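Local atomic coordinates of chitin elicitor receptor kinase 1 (Arabidopsis thaliana, PDB entry 4EBY), a protein that probably recognises chitin oligomers through its LysM ectodomain and, once dimerised by chitin, activates plant immune signalling as a receptor-like kinase. Residues Ser30-Asp35 against Asp40-Tyr45; Ser21-Asn26 against Val61-Pro66. All blocks are in the same frame, centred on the assembly; numbering follows the deposited sequence.

Contact 1 of 2, residues Ser30-Asp35 against Asp40-Tyr45; sequences SIAPYD and DPILRY. With NAG (2-acetamido-2-deoxy-beta-D-glucopyranose), chain B.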
loop_
_atom_site.group_PDB
_atom_site.type_symbol
_atom_site.label_atom_id
_atom_site.label_comp_id
_atom_site.label_asym_id
_atom_site.label_seq_id
_atom_site.Cartn_x
_atom_site.Cartn_y
_atom_site.Cartn_z
ATOM N N SER A 30 -6.103 -0.205 12.858
ATOM C CA SER A 30 -5.633 -0.291 14.238
ATOM C C SER A 30 -4.162 0.098 14.326
ATOM O O SER A 30 -3.715 0.612 15.351
ATOM C CB SER A 30 -5.808 -1.728 14.737
ATOM O OG SER A 30 -7.178 -2.088 14.790
ATOM N N ILE A 31 -3.420 -0.166 13.255
ATOM C CA ILE A 31 -1.983 0.086 13.201
ATOM C C ILE A 31 -1.640 1.578 12.951
ATOM O O ILE A 31 -0.588 2.077 13.388
ATOM C CB ILE A 31 -1.352 -0.873 12.170
ATOM C CG1 ILE A 31 -1.168 -2.244 12.822
ATOM C CG2 ILE A 31 -0.066 -0.310 11.588
ATOM C CD1 ILE A 31 -0.753 -3.344 11.866
ATOM N N ALA A 32 -2.552 2.296 12.285
ATOM C CA ALA A 32 -2.373 3.722 12.025
ATOM C C ALA A 32 -3.695 4.409 12.278
ATOM O O ALA A 32 -4.406 4.794 11.332
ATOM C CB ALA A 32 -1.935 3.955 10.591
ATOM N N PRO A 33 -4.051 4.532 13.555
ATOM C CA PRO A 33 -5.390 5.036 13.853
ATOM C C PRO A 33 -5.492 6.535 13.607
ATOM O O PRO A 33 -4.713 7.338 14.134
ATOM C CB PRO A 33 -5.598 4.651 15.319
ATOM C CG PRO A 33 -4.221 4.423 15.867
ATOM C CD PRO A 33 -3.314 4.097 14.753
ATOM N N TYR A 34 -6.473 6.913 12.803
ATOM C CA TYR A 34 -6.657 8.296 12.413
ATOM C C TYR A 34 -7.309 9.098 13.536
ATOM O O TYR A 34 -8.439 8.823 13.927
ATOM C CB TYR A 34 -7.545 8.327 11.159
ATOM C CG TYR A 34 -7.826 9.716 10.622
ATOM C CD1 TYR A 34 -6.793 10.606 10.367
ATOM C CD2 TYR A 34 -9.121 10.111 10.326
ATOM C CE1 TYR A 34 -7.044 11.882 9.853
ATOM C CE2 TYR A 34 -9.383 11.370 9.805
ATOM C CZ TYR A 34 -8.339 12.251 9.570
ATOM O OH TYR A 34 -8.597 13.518 9.071
ATOM N N ASP A 35 -6.600 10.091 14.061
ATOM C CA ASP A 35 -7.220 10.972 15.049
ATOM C C ASP A 35 -7.057 12.449 14.710
ATOM O O ASP A 35 -7.507 13.306 15.462
ATOM C CB ASP A 35 -6.758 10.652 16.479
ATOM C CG ASP A 35 -5.295 11.009 16.731
ATOM O OD1 ASP A 35 -4.679 11.660 15.864
ATOM O OD2 ASP A 35 -4.786 10.660 17.824
ATOM N N ASP A 40 2.204 9.932 14.177
ATOM C CA ASP A 40 3.466 9.218 14.400
ATOM C C ASP A 40 3.559 7.825 13.762
ATOM O O ASP A 40 4.614 7.451 13.245
ATOM C CB ASP A 40 3.792 9.134 15.900
ATOM C CG ASP A 40 4.179 10.477 16.497
ATOM O OD1 ASP A 40 4.329 11.475 15.752
ATOM O OD2 ASP A 40 4.365 10.526 17.727
ATOM N N PRO A 41 2.473 7.034 13.795
ATOM C CA PRO A 41 2.606 5.690 13.212
ATOM C C PRO A 41 3.041 5.721 11.743
ATOM O O PRO A 41 3.798 4.860 11.307
ATOM C CB PRO A 41 1.189 5.106 13.353
ATOM C CG PRO A 41 0.665 5.773 14.544
ATOM C CD PRO A 41 1.173 7.211 14.464
ATOM N N ILE A 42 2.561 6.708 10.998
ATOM C CA ILE A 42 2.992 6.918 9.625
ATOM C C ILE A 42 4.358 7.600 9.531
ATOM O O ILE A 42 5.235 7.150 8.780
ATOM C CB ILE A 42 1.946 7.740 8.850
ATOM C CG1 ILE A 42 0.676 6.911 8.715
ATOM C CG2 ILE A 42 2.470 8.093 7.468
ATOM C CD1 ILE A 42 -0.517 7.746 8.198
ATOM N N LEU A 43 4.547 8.674 10.293
ATOM C CA LEU A 43 5.776 9.448 10.187
ATOM C C LEU A 43 7.026 8.621 10.502
ATOM O O LEU A 43 8.092 8.882 9.949
ATOM C CB LEU A 43 5.732 10.698 11.061
ATOM C CG LEU A 43 4.684 11.726 10.594
ATOM C CD1 LEU A 43 4.616 12.871 11.570
ATOM C CD2 LEU A 43 5.032 12.231 9.191
ATOM N N ARG A 44 6.897 7.641 11.390
ATOM C CA ARG A 44 8.066 6.811 11.736
ATOM C C ARG A 44 8.655 6.100 10.541
ATOM O O ARG A 44 9.842 5.792 10.532
ATOM C CB ARG A 44 7.689 5.748 12.755
ATOM C CG ARG A 44 7.645 6.237 14.139
ATOM C CD ARG A 44 7.258 5.093 15.032
ATOM N NE ARG A 44 6.961 5.601 16.352
ATOM C CZ ARG A 44 5.742 5.689 16.853
ATOM N NH1 ARG A 44 4.695 5.262 16.153
ATOM N NH2 ARG A 44 5.585 6.181 18.067
ATOM N N TYR A 45 7.827 5.814 9.545
ATOM C CA TYR A 45 8.287 5.137 8.337
ATOM C C TYR A 45 8.670 6.105 7.223
ATOM O O TYR A 45 9.003 5.679 6.123
ATOM C CB TYR A 45 7.218 4.145 7.842
ATOM C CG TYR A 45 7.057 2.964 8.773
ATOM C CD1 TYR A 45 7.922 1.848 8.692
ATOM C CD2 TYR A 45 6.091 2.977 9.760
ATOM C CE1 TYR A 45 7.771 0.786 9.569
ATOM C CE2 TYR A 45 5.933 1.921 10.635
ATOM C CZ TYR A 45 6.782 0.830 10.535
ATOM O OH TYR A 45 6.609 -0.196 11.432
HETATM C C1 NAG B . -9.742 2.945 12.236
HETATM C C2 NAG B . -11.029 3.429 12.921
HETATM C C3 NAG B . -11.193 2.687 14.252
HETATM C C4 NAG B . -11.155 1.181 14.026
HETATM C C5 NAG B . -9.898 0.793 13.259
HETATM C C6 NAG B . -9.889 -0.704 12.973
HETATM C C7 NAG B . -11.670 5.710 12.329
HETATM C C8 NAG B . -11.480 7.186 12.500
HETATM N N2 NAG B . -11.008 4.874 13.142
HETATM O O3 NAG B . -12.387 3.109 14.881
HETATM O O4 NAG B . -11.117 0.461 15.244
HETATM O O5 NAG B . -9.786 1.529 12.052
HETATM O O6 NAG B . -10.951 -1.053 12.104
HETATM O O7 NAG B . -12.418 5.326 11.440
#

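Contact 2 of 2, residues Ser21-Asn26 against Val61-Pro66; sequences SVINQN and VLVPFP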
loop_
_atom_site.group_PDB
_atom_site.type_symbol
_atom_site.label_atom_id
_atom_site.label_comp_id
_atom_site.label_asym_id
_atom_site.label_seq_id
_atom_site.Cartn_x
_atom_site.Cartn_y
_atom_site.Cartn_z
ATOM N N SER A 21 -3.453 13.894 6.189
ATOM C CA SER A 21 -4.715 13.591 6.847
ATOM C C SER A 21 -5.596 12.694 5.974
ATOM O O SER A 21 -6.198 11.750 6.465
ATOM C CB SER A 21 -5.443 14.903 7.199
ATOM O OG SER A 21 -6.651 14.627 7.857
ATOM N N VAL A 22 -5.703 13.010 4.688
ATOM C CA VAL A 22 -6.530 12.191 3.794
ATOM C C VAL A 22 -5.971 10.773 3.653
ATOM O O VAL A 22 -6.710 9.781 3.655
ATOM C CB VAL A 22 -6.706 12.856 2.412
ATOM C CG1 VAL A 22 -7.318 11.863 1.424
ATOM C CG2 VAL A 22 -7.602 14.077 2.538
ATOM N N ILE A 23 -4.651 10.660 3.562
ATOM C CA ILE A 23 -4.039 9.342 3.514
ATOM C C ILE A 23 -4.371 8.559 4.773
ATOM O O ILE A 23 -4.763 7.401 4.705
ATOM C CB ILE A 23 -2.522 9.451 3.359
ATOM C CG1 ILE A 23 -2.207 10.068 1.992
ATOM C CG2 ILE A 23 -1.829 8.067 3.504
ATOM C CD1 ILE A 23 -0.723 10.416 1.812
ATOM N N ASN A 24 -4.202 9.188 5.931
ATOM C CA ASN A 24 -4.461 8.472 7.176
ATOM C C ASN A 24 -5.940 8.108 7.325
ATOM O O ASN A 24 -6.271 7.056 7.871
ATOM C CB ASN A 24 -3.979 9.316 8.368
ATOM C CG ASN A 24 -3.749 8.488 9.626
ATOM O OD1 ASN A 24 -4.123 7.299 9.726
ATOM N ND2 ASN A 24 -3.126 9.112 10.586
ATOM N N GLN A 25 -6.834 8.966 6.836
ATOM C CA GLN A 25 -8.254 8.660 6.909
ATOM C C GLN A 25 -8.558 7.431 6.040
ATOM O O GLN A 25 -9.164 6.452 6.491
ATOM C CB GLN A 25 -9.066 9.846 6.395
ATOM C CG GLN A 25 -10.561 9.612 6.455
ATOM C CD GLN A 25 -11.339 10.898 6.268
ATOM O OE1 GLN A 25 -11.085 11.663 5.333
ATOM N NE2 GLN A 25 -12.269 11.159 7.175
ATOM N N ASN A 26 -8.134 7.491 4.790
ATOM C CA ASN A 26 -8.443 6.409 3.852
ATOM C C ASN A 26 -7.808 5.085 4.268
ATOM O O ASN A 26 -8.424 4.010 4.163
ATOM C CB ASN A 26 -7.987 6.800 2.446
ATOM C CG ASN A 26 -8.840 7.916 1.848
ATOM O OD1 ASN A 26 -9.791 8.396 2.486
ATOM N ND2 ASN A 26 -8.495 8.352 0.626
ATOM N N VAL A 61 4.389 8.210 0.173
ATOM C CA VAL A 61 4.279 8.066 1.618
ATOM C C VAL A 61 4.045 6.604 1.963
ATOM O O VAL A 61 3.163 5.953 1.391
ATOM C CB VAL A 61 3.115 8.922 2.183
ATOM C CG1 VAL A 61 2.952 8.717 3.697
ATOM C CG2 VAL A 61 3.323 10.400 1.837
ATOM N N LEU A 62 4.849 6.080 2.884
ATOM C CA LEU A 62 4.696 4.699 3.344
ATOM C C LEU A 62 3.743 4.637 4.529
ATOM O O LEU A 62 3.918 5.361 5.504
ATOM C CB LEU A 62 6.060 4.125 3.757
ATOM C CG LEU A 62 7.005 3.857 2.597
ATOM C CD1 LEU A 62 8.389 3.537 3.139
ATOM C CD2 LEU A 62 6.469 2.710 1.739
ATOM N N VAL A 63 2.745 3.763 4.453
ATOM C CA VAL A 63 1.763 3.675 5.529
ATOM C C VAL A 63 1.700 2.259 6.085
ATOM O O VAL A 63 1.384 1.319 5.343
ATOM C CB VAL A 63 0.342 4.078 5.006
ATOM C CG1 VAL A 63 -0.714 4.054 6.131
ATOM C CG2 VAL A 63 0.372 5.452 4.352
ATOM N N PRO A 64 1.948 2.079 7.392
ATOM C CA PRO A 64 1.837 0.714 7.924
ATOM C C PRO A 64 0.382 0.263 8.037
ATOM O O PRO A 64 -0.495 1.088 8.336
ATOM C CB PRO A 64 2.463 0.830 9.315
ATOM C CG PRO A 64 2.103 2.274 9.728
ATOM C CD PRO A 64 2.222 3.086 8.454
ATOM N N PHE A 65 0.125 -1.015 7.769
ATOM C CA PHE A 65 -1.228 -1.569 7.917
ATOM C C PHE A 65 -1.176 -3.066 8.254
ATOM O O PHE A 65 -0.134 -3.709 8.065
ATOM C CB PHE A 65 -2.083 -1.286 6.669
ATOM C CG PHE A 65 -1.648 -2.037 5.419
ATOM C CD1 PHE A 65 -2.357 -3.160 5.015
ATOM C CD2 PHE A 65 -0.592 -1.592 4.638
ATOM C CE1 PHE A 65 -2.007 -3.852 3.847
ATOM C CE2 PHE A 65 -0.222 -2.286 3.455
ATOM C CZ PHE A 65 -0.941 -3.406 3.060
ATOM N N PRO A 66 -2.270 -3.621 8.799
ATOM C CA PRO A 66 -2.229 -5.052 9.164
ATOM C C PRO A 66 -2.259 -5.928 7.921
ATOM O O PRO A 66 -2.897 -5.579 6.933
ATOM C CB PRO A 66 -3.541 -5.267 9.941
ATOM C CG PRO A 66 -4.014 -3.866 10.320
ATOM C CD PRO A 66 -3.529 -2.974 9.213
#

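Contact 1 of 2, residues Ser30-Asp35 against Asp40-Tyr45
Pro41 carries most of the contact, presenting CB and CG to the loop residues Ile31, Ala32 and Pro33. Its CB sits 3.5 Å from Ile31 O, a carbon-to-carbonyl packing contact. The same CB lies 4.3 Å from Ala32 CB, and the neighbouring ring carbon CG faces Pro33 CD at 4.3 Å, so two prolines meet at the outer margin while Ala32 fills the buried side. Ile42 follows one residue later. With CG1 anti to its carbonyl carbon (chi1 -66°) and CD1 extended beyond it (chi2 169°), the end of the side chain is brought nearer the loop, CG1 coming 4.4 Å from Ala32 CB. Ile42 also leans on Leu20 and Asn24, which ties it to helix 20-26.

Strand 8-13, helix 20-26, helix 40-43 and strand 60-70 follow one another in the chain, an order consistent with the beta-alpha-alpha-beta fold of LysM domains, and residues 30-35 lie in the loop joining the two helices.

Further along, Arg44 N donates to Asp40 O at 2.9 Å, a helical bond, and one face of the Arg44 guanidinium lies over Asp40 CB. Tyr45 turns its ring so that Pro41 O lies in the ring plane at the edge, 3.3 Å from Tyr45 CD2. On the far side of residues 30-35 a sugar is bound: Ser30 OG approaches C6 of the NAG at 3.5 Å, and Tyr34 O lies 3.7 Å from the methyl carbon C8 of its acetamido group, which also reaches the Tyr34 ring near its plane. Asn28, Ser29 and Ser30 spell an N-glycosylation sequon, consistent with an attached glycan.

Contact 2 of 2, residues Ser21-Asn26 against Val61-Pro66
Val63, which meets Ile23 from the helix, also places its carbonyl oxygen in the plane of the Phe65 ring, at the edge: Val63 O lies 3.6 Å from Phe65 CD2. The Phe65 ring meets that of Phe79 with the planes at about 50°, neither parallel nor perpendicular, and touches Ala8, Ala10 and His77 as well. Phe65 thus packs among strands 8-13 and 74-82.

The contact itself is helix-on-sheet packing, consistent with the beta-alpha-alpha-beta fold of LysM domains, where helix 20-26 lies against strand 60-70. Backbone hydrogen bonds pair Val61 with Tyr12, Val63 with Ala10 and Phe65 with Ala8, which fixes strand 60-70 antiparallel to strand 8-13. Strand alternation then sends the CB atoms of Val61 and Val63 toward the helix and that of Leu62 away from it. On the helix side, Gln25 N donates to Ser21 O at 2.9 Å and Asn26 N to Val22 O at 2.9 Å, the i to i-4 spacing expected of an alpha helix.

Ile23 is the one helix side chain that reaches both valines, and all three are buried; together the two segments cover 122 Å² of surface. Its two branches divide the work. CG1 stands beside the backbone N (chi1 -66°) and the chain continues extended (chi2 171°), which carries CD1 toward Val61, while CG2, anti to N, is directed at Val63. Leu14, Thr18 and Tyr12 add further contacts around Ile23, and Ile42 touches both valines.

The fit is purely apolar, methyl against methyl, with the side chains crossing at a slant: Ile23 CD1 stands 4.0 Å from Val61 CG2, and Ile23 CG2 approaches Val63 CG2 to 3.5 Å.

Contacts 1 and 2 are neighbours in the fold, and their centres lie about 7 Å apart. Contact 2 packs the first helix on the sheet; contact 1 lays the loop after that helix against the second. They meet directly: Ile31 CD1 lies 3.4 Å from Pro66 N, Pro41 O lies 3.5 Å from Pro64 CG, and Tyr34 OH stands 2.5 Å from Ser21 OG, a short but probable hydrogen bond. Along the chain, helix 20-26, helix 40-43 and strand 60-70 follow in turn, and Ile42 lies between the two contacts. The glycan touches contact 1 through Ser30 and Tyr34, whereas the Ile23 side chain of contact 2 stays about 9 Å from a bound NAG.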